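3-methyladenine dna-glycosylase (Archaeoglobus fulgidus, PDB 2JHN) is an AlkA-type DNA-repair protein of the helix-hairpin-helix superfamily, pairing a TATA-box-binding-protein-like domain with a mainly helical one. Local coordinates at residues 116-121 with 199-204; 207-212 with 221-226. The protein carries 1 engineered substitution. All blocks are in the same frame, centred on the assembly; numbering follows the deposited sequence.

Both contacts are buried, lie about 11 Å apart between centres on the same side of the chain's centre, and have no hydrogen bond between their segments. Contact 1 is the smaller: one valine at the start of helix 118-127 against a 3-10 turn, with charged groups close by that reach toward strand 34-41 and helix 69-80. Contact 2 joins two helices, 205-213 and 220-229, through a larger patch, apolar like the first. They touch through Leu-200 and Trp-203, with Leu-200 CD1 3.6 Å from Tyr-211 CD2, and helix 118-127 serves both, presenting Val-118 to contact 1 and Ile-122 to the leucine and valine of contact 2.

Contact 1: 116-121 with 199-204; sequences MSVFEG and ELKEWG
Val-118 divides its two methyls between Leu-200 and Lys-201: CG1 stands anti to the backbone N (chi1 171°) while CG2 stands anti to the carbonyl carbon, giving each methyl its own partner. CG1 goes to Leu-200, 4.0 Å from CD2 and 4.1 Å from CB, the two side chains crossing at about a right angle. CG2 takes the other neighbour: it rests 3.6 Å from Lys-201 CG, and the valine and lysine slide past each other in opposite directions. It is the CG methylene of the lysine that the valine meets. Farther out the lysine chain bends at chi3 (103°), and NZ forms a salt bridge with Glu-78 of helix 69-80, so the charge is paired away from the valine. Leu-200 reaches further than this contact: its other methyl, CD1, sits 3.7 Å above one face of the Trp-203 ring, offset toward the rim, and its side chain also packs on helix 205-213. Behind the valine the helix start is well tied down. Ser-117 is the N-cap, its OG accepting from Glu-120 N at 3.1 Å, and the amide that follows Ser-117, Val-118 N, is hydrogen-bonded by the carboxylate of Glu-198, directly before Glu-199 in the chain. Glu-120 OE1 has two partners: Met-116 N donates to it at 2.9 Å from above the carboxylate plane (58° out of it), tying the residue before the cap back to the first turn, and Arg-37 of strand 34-41 forms a salt bridge. What results is a capped helix N-terminus seated on the 3-10 turn that leads into helix 205-213, the first helix of the helix-hairpin-helix motif, with charged links toward the region of the TATA-box-binding-protein-like family.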
loop_
_atom_site.group_PDB
_atom_site.type_symbol
_atom_site.label_atom_id
_atom_site.label_comp_id
_atom_site.label_asym_id
_atom_site.label_seq_id
_atom_site.Cartn_x
_atom_site.Cartn_y
_atom_site.Cartn_z
ATOM N N MET A 116 4.237 -5.624 0.135
ATOM C CA MET A 116 4.980 -6.491 -0.784
ATOM C C MET A 116 4.661 -7.988 -0.600
ATOM O O MET A 116 5.365 -8.859 -1.134
ATOM C CB MET A 116 6.484 -6.226 -0.683
ATOM C CG MET A 116 6.864 -4.748 -0.871
ATOM S SD MET A 116 8.339 -4.512 -1.898
ATOM C CE MET A 116 7.767 -5.330 -3.384
ATOM N N SER A 117 3.605 -8.269 0.167
ATOM C CA SER A 117 3.015 -9.616 0.246
ATOM C C SER A 117 1.578 -9.478 0.733
ATOM O O SER A 117 1.232 -8.493 1.399
ATOM C CB SER A 117 3.789 -10.554 1.208
ATOM O OG SER A 117 3.630 -10.195 2.592
ATOM N N VAL A 118 0.760 -10.496 0.439
ATOM C CA VAL A 118 -0.624 -10.533 0.926
ATOM C C VAL A 118 -0.667 -10.515 2.457
ATOM O O VAL A 118 -1.483 -9.804 3.070
ATOM C CB VAL A 118 -1.350 -11.803 0.392
ATOM C CG1 VAL A 118 -2.743 -11.986 1.063
ATOM C CG2 VAL A 118 -1.473 -11.716 -1.123
ATOM N N PHE A 119 0.175 -11.345 3.076
ATOM C CA PHE A 119 0.281 -11.354 4.526
ATOM C C PHE A 119 0.535 -9.963 5.118
ATOM O O PHE A 119 -0.169 -9.543 6.031
ATOM C CB PHE A 119 1.372 -12.317 5.045
ATOM C CG PHE A 119 1.439 -12.353 6.533
ATOM C CD1 PHE A 119 0.325 -12.765 7.272
ATOM C CD2 PHE A 119 2.587 -11.965 7.205
ATOM C CE1 PHE A 119 0.355 -12.808 8.650
ATOM C CE2 PHE A 119 2.639 -12.004 8.640
ATOM C CZ PHE A 119 1.532 -12.424 9.348
ATOM N N GLU A 120 1.512 -9.240 4.570
ATOM C CA GLU A 120 1.798 -7.888 5.050
ATOM C C GLU A 120 0.573 -6.972 4.894
ATOM O O GLU A 120 0.242 -6.209 5.808
ATOM C CB GLU A 120 3.034 -7.325 4.349
ATOM C CG GLU A 120 3.325 -5.847 4.673
ATOM C CD GLU A 120 4.426 -5.243 3.807
ATOM O OE1 GLU A 120 4.990 -5.939 2.935
ATOM O OE2 GLU A 120 4.713 -4.024 4.024
ATOM N N GLY A 121 -0.077 -7.034 3.731
ATOM C CA GLY A 121 -1.277 -6.214 3.464
ATOM C C GLY A 121 -2.409 -6.484 4.443
ATOM O O GLY A 121 -3.012 -5.544 4.969
ATOM N N GLU A 199 -1.352 -16.713 -2.742
ATOM C CA GLU A 199 -2.266 -17.042 -3.851
ATOM C C GLU A 199 -3.560 -16.220 -3.877
ATOM O O GLU A 199 -4.232 -16.140 -4.909
ATOM C CB GLU A 199 -2.593 -18.550 -3.885
ATOM C CG GLU A 199 -1.358 -19.423 -4.104
ATOM C CD GLU A 199 -1.662 -20.924 -4.024
ATOM O OE1 GLU A 199 -2.816 -21.289 -3.723
ATOM O OE2 GLU A 199 -0.724 -21.728 -4.214
ATOM N N LEU A 200 -3.895 -15.584 -2.746
ATOM C CA LEU A 200 -5.126 -14.792 -2.647
ATOM C C LEU A 200 -5.167 -13.695 -3.706
ATOM O O LEU A 200 -6.243 -13.318 -4.163
ATOM C CB LEU A 200 -5.268 -14.194 -1.231
ATOM C CG LEU A 200 -6.647 -13.676 -0.813
ATOM C CD1 LEU A 200 -7.698 -14.804 -0.765
ATOM C CD2 LEU A 200 -6.540 -12.947 0.546
ATOM N N LYS A 201 -3.991 -13.194 -4.084
ATOM C CA LYS A 201 -3.874 -12.205 -5.164
ATOM C C LYS A 201 -4.519 -12.614 -6.476
ATOM O O LYS A 201 -4.975 -11.772 -7.231
ATOM C CB LYS A 201 -2.410 -11.904 -5.456
ATOM C CG LYS A 201 -1.859 -10.836 -4.611
ATOM C CD LYS A 201 -0.468 -10.490 -5.049
ATOM C CE LYS A 201 -0.474 -9.214 -5.828
ATOM N NZ LYS A 201 0.915 -8.945 -6.266
ATOM N N GLU A 202 -4.511 -13.910 -6.764
ATOM C CA GLU A 202 -4.992 -14.433 -8.043
ATOM C C GLU A 202 -6.428 -14.931 -7.985
ATOM O O GLU A 202 -6.947 -15.416 -9.001
ATOM C CB GLU A 202 -4.123 -15.606 -8.468
ATOM C CG GLU A 202 -2.680 -15.518 -8.081
ATOM C CD GLU A 202 -1.830 -14.989 -9.204
ATOM O OE1 GLU A 202 -1.270 -15.819 -9.953
ATOM O OE2 GLU A 202 -1.740 -13.751 -9.346
ATOM N N TRP A 203 -7.049 -14.862 -6.798
ATOM C CA TRP A 203 -8.456 -15.227 -6.630
ATOM C C TRP A 203 -9.341 -14.140 -7.206
ATOM O O TRP A 203 -8.922 -12.992 -7.350
ATOM C CB TRP A 203 -8.831 -15.389 -5.155
ATOM C CG TRP A 203 -8.375 -16.637 -4.434
ATOM C CD1 TRP A 203 -7.260 -17.384 -4.679
ATOM C CD2 TRP A 203 -9.023 -17.239 -3.314
ATOM N NE1 TRP A 203 -7.184 -18.432 -3.781
ATOM C CE2 TRP A 203 -8.256 -18.363 -2.934
ATOM C CE3 TRP A 203 -10.185 -16.938 -2.588
ATOM C CZ2 TRP A 203 -8.612 -19.185 -1.852
ATOM C CZ3 TRP A 203 -10.548 -17.769 -1.532
ATOM C CH2 TRP A 203 -9.752 -18.866 -1.163
ATOM N N GLY A 204 -10.581 -14.493 -7.512
ATOM C CA GLY A 204 -11.568 -13.497 -7.925
ATOM C C GLY A 204 -11.930 -12.617 -6.737
ATOM O O GLY A 204 -11.749 -13.038 -5.586
#

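Contact 2: 207-212 with 221-226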
loop_
_atom_site.group_PDB
_atom_site.type_symbol
_atom_site.label_atom_id
_atom_site.label_comp_id
_atom_site.label_asym_id
_atom_site.label_seq_id
_atom_site.Cartn_x
_atom_site.Cartn_y
_atom_site.Cartn_z
ATOM N N GLU A 207 -14.792 -14.183 -4.308
ATOM C CA GLU A 207 -14.189 -15.287 -3.541
ATOM C C GLU A 207 -13.199 -14.771 -2.466
ATOM O O GLU A 207 -13.168 -15.262 -1.325
ATOM C CB GLU A 207 -13.435 -16.237 -4.493
ATOM C CG GLU A 207 -14.303 -16.987 -5.563
ATOM C CD GLU A 207 -14.669 -16.156 -6.809
ATOM O OE1 GLU A 207 -14.279 -14.969 -6.939
ATOM O OE2 GLU A 207 -15.388 -16.706 -7.675
ATOM N N ALA A 208 -12.363 -13.815 -2.862
ATOM C CA ALA A 208 -11.405 -13.203 -1.929
ATOM C C ALA A 208 -12.149 -12.430 -0.832
ATOM O O ALA A 208 -11.783 -12.534 0.332
ATOM C CB ALA A 208 -10.412 -12.328 -2.682
ATOM N N TYR A 209 -13.208 -11.697 -1.199
ATOM C CA TYR A 209 -14.039 -10.981 -0.214
ATOM C C TYR A 209 -14.641 -11.935 0.825
ATOM O O TYR A 209 -14.613 -11.666 2.023
ATOM C CB TYR A 209 -15.173 -10.182 -0.908
ATOM C CG TYR A 209 -15.989 -9.383 0.081
ATOM C CD1 TYR A 209 -15.575 -8.115 0.492
ATOM C CD2 TYR A 209 -17.173 -9.910 0.649
ATOM C CE1 TYR A 209 -16.335 -7.364 1.440
ATOM C CE2 TYR A 209 -17.921 -9.165 1.583
ATOM C CZ TYR A 209 -17.497 -7.898 1.976
ATOM O OH TYR A 209 -18.240 -7.170 2.909
ATOM N N GLU A 210 -15.177 -13.061 0.370
ATOM C CA GLU A 210 -15.795 -14.013 1.297
ATOM C C GLU A 210 -14.758 -14.711 2.173
ATOM O O GLU A 210 -15.033 -15.026 3.323
ATOM C CB GLU A 210 -16.660 -15.032 0.546
ATOM C CG GLU A 210 -17.939 -14.447 -0.025
ATOM C CD GLU A 210 -18.906 -13.952 1.052
ATOM O OE1 GLU A 210 -19.077 -14.657 2.074
ATOM O OE2 GLU A 210 -19.509 -12.871 0.868
ATOM N N TYR A 211 -13.557 -14.929 1.644
ATOM C CA TYR A 211 -12.484 -15.482 2.457
ATOM C C TYR A 211 -12.070 -14.501 3.559
ATOM O O TYR A 211 -12.027 -14.863 4.751
ATOM C CB TYR A 211 -11.302 -15.886 1.594
ATOM C CG TYR A 211 -10.079 -16.320 2.377
ATOM C CD1 TYR A 211 -10.013 -17.587 2.959
ATOM C CD2 TYR A 211 -8.986 -15.456 2.530
ATOM C CE1 TYR A 211 -8.870 -17.992 3.693
ATOM C CE2 TYR A 211 -7.853 -15.826 3.240
ATOM C CZ TYR A 211 -7.804 -17.108 3.825
ATOM O OH TYR A 211 -6.674 -17.490 4.503
ATOM N N LEU A 212 -11.807 -13.252 3.175
ATOM C CA LEU A 212 -11.358 -12.260 4.165
ATOM C C LEU A 212 -12.407 -12.069 5.262
ATOM O O LEU A 212 -12.088 -12.135 6.435
ATOM C CB LEU A 212 -10.994 -10.925 3.490
ATOM C CG LEU A 212 -9.748 -11.070 2.603
ATOM C CD1 LEU A 212 -9.687 -9.903 1.623
ATOM C CD2 LEU A 212 -8.509 -11.120 3.502
ATOM N N TRP A 221 -15.131 -3.065 5.418
ATOM C CA TRP A 221 -14.115 -2.042 5.196
ATOM C C TRP A 221 -12.717 -2.649 5.097
ATOM O O TRP A 221 -12.023 -2.410 4.121
ATOM C CB TRP A 221 -14.152 -0.947 6.274
ATOM C CG TRP A 221 -12.989 -0.018 6.188
ATOM C CD1 TRP A 221 -12.655 0.808 5.133
ATOM C CD2 TRP A 221 -11.977 0.167 7.177
ATOM N NE1 TRP A 221 -11.501 1.500 5.427
ATOM C CE2 TRP A 221 -11.065 1.127 6.672
ATOM C CE3 TRP A 221 -11.761 -0.368 8.462
ATOM C CZ2 TRP A 221 -9.937 1.551 7.401
ATOM C CZ3 TRP A 221 -10.652 0.067 9.192
ATOM C CH2 TRP A 221 -9.750 1.012 8.653
ATOM N N THR A 222 -12.325 -3.453 6.084
ATOM C CA THR A 222 -11.012 -4.110 6.056
ATOM C C THR A 222 -10.857 -4.993 4.811
ATOM O O THR A 222 -9.789 -5.004 4.184
ATOM C CB THR A 222 -10.818 -4.941 7.317
ATOM O OG1 THR A 222 -10.831 -4.041 8.441
ATOM C CG2 THR A 222 -9.481 -5.742 7.249
ATOM N N ALA A 223 -11.909 -5.718 4.444
ATOM C CA ALA A 223 -11.806 -6.653 3.311
ATOM C C ALA A 223 -11.633 -5.848 1.995
ATOM O O ALA A 223 -10.753 -6.163 1.153
ATOM C CB ALA A 223 -13.034 -7.615 3.264
ATOM N N GLU A 224 -12.446 -4.806 1.832
ATOM C CA GLU A 224 -12.353 -3.958 0.620
ATOM C C GLU A 224 -11.045 -3.180 0.548
ATOM O O GLU A 224 -10.480 -3.030 -0.555
ATOM C CB GLU A 224 -13.564 -3.035 0.461
ATOM C CG GLU A 224 -14.872 -3.831 0.271
ATOM C CD GLU A 224 -16.083 -2.959 0.047
ATOM O OE1 GLU A 224 -16.021 -1.736 0.362
ATOM O OE2 GLU A 224 -17.092 -3.520 -0.477
ATOM N N LEU A 225 -10.564 -2.698 1.684
ATOM C CA LEU A 225 -9.237 -2.040 1.729
ATOM C C LEU A 225 -8.133 -3.038 1.298
ATOM O O LEU A 225 -7.307 -2.732 0.435
ATOM C CB LEU A 225 -8.962 -1.480 3.130
ATOM C CG LEU A 225 -7.793 -0.533 3.333
ATOM C CD1 LEU A 225 -8.076 0.749 2.514
ATOM C CD2 LEU A 225 -7.712 -0.224 4.851
ATOM N N VAL A 226 -8.159 -4.246 1.851
ATOM C CA VAL A 226 -7.173 -5.292 1.445
ATOM C C VAL A 226 -7.255 -5.554 -0.048
ATOM O O VAL A 226 -6.231 -5.556 -0.738
ATOM C CB VAL A 226 -7.360 -6.592 2.240
ATOM C CG1 VAL A 226 -6.586 -7.780 1.578
ATOM C CG2 VAL A 226 -6.911 -6.379 3.707
#
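Tyr-209 is the first residue of helix 207-212 to meet the partner helix, through one side of its ring. With CG anti to the backbone N (chi1 -177°), the ring reaches across so that CD1 and CE1 both lie 3.8 Å from Ala-223 CB, the methyl meeting this side of the ring obliquely. The same CE1 is 4.0 Å from Glu-224 CG; here the side chains pass at a slant, ring and carboxylate planes 54° apart, and it is the methylene that touches. Beyond CG the glutamate runs on extended to Arg-220 and Arg-263, with a salt bridge to each. One turn further along, Leu-212 also comes in on Ala-223. Its CB is 3.9 Å from the alanine CB, and its CD1 reaches Val-226 CG1 at 3.8 Å. Ile-122 of helix 118-127 covers both the leucine and the valine. The axes of the two segments approach to 9.3 Å and run at 136° to one another, and the connection between the helices contains Phe-215 and Ile-218, which with Thr-213 form a sodium site. This is the helix-hairpin-helix motif of the superfamily. As for the chemistry, the pairing is apolar throughout, with the Ala-223 methyl touched by both Tyr-209 and Leu-212. Between these two segments the contact is therefore van der Waals, with no hydrogen bond across, while the buried carboxylate of Glu-224 is paired with Arg-220 and Arg-263.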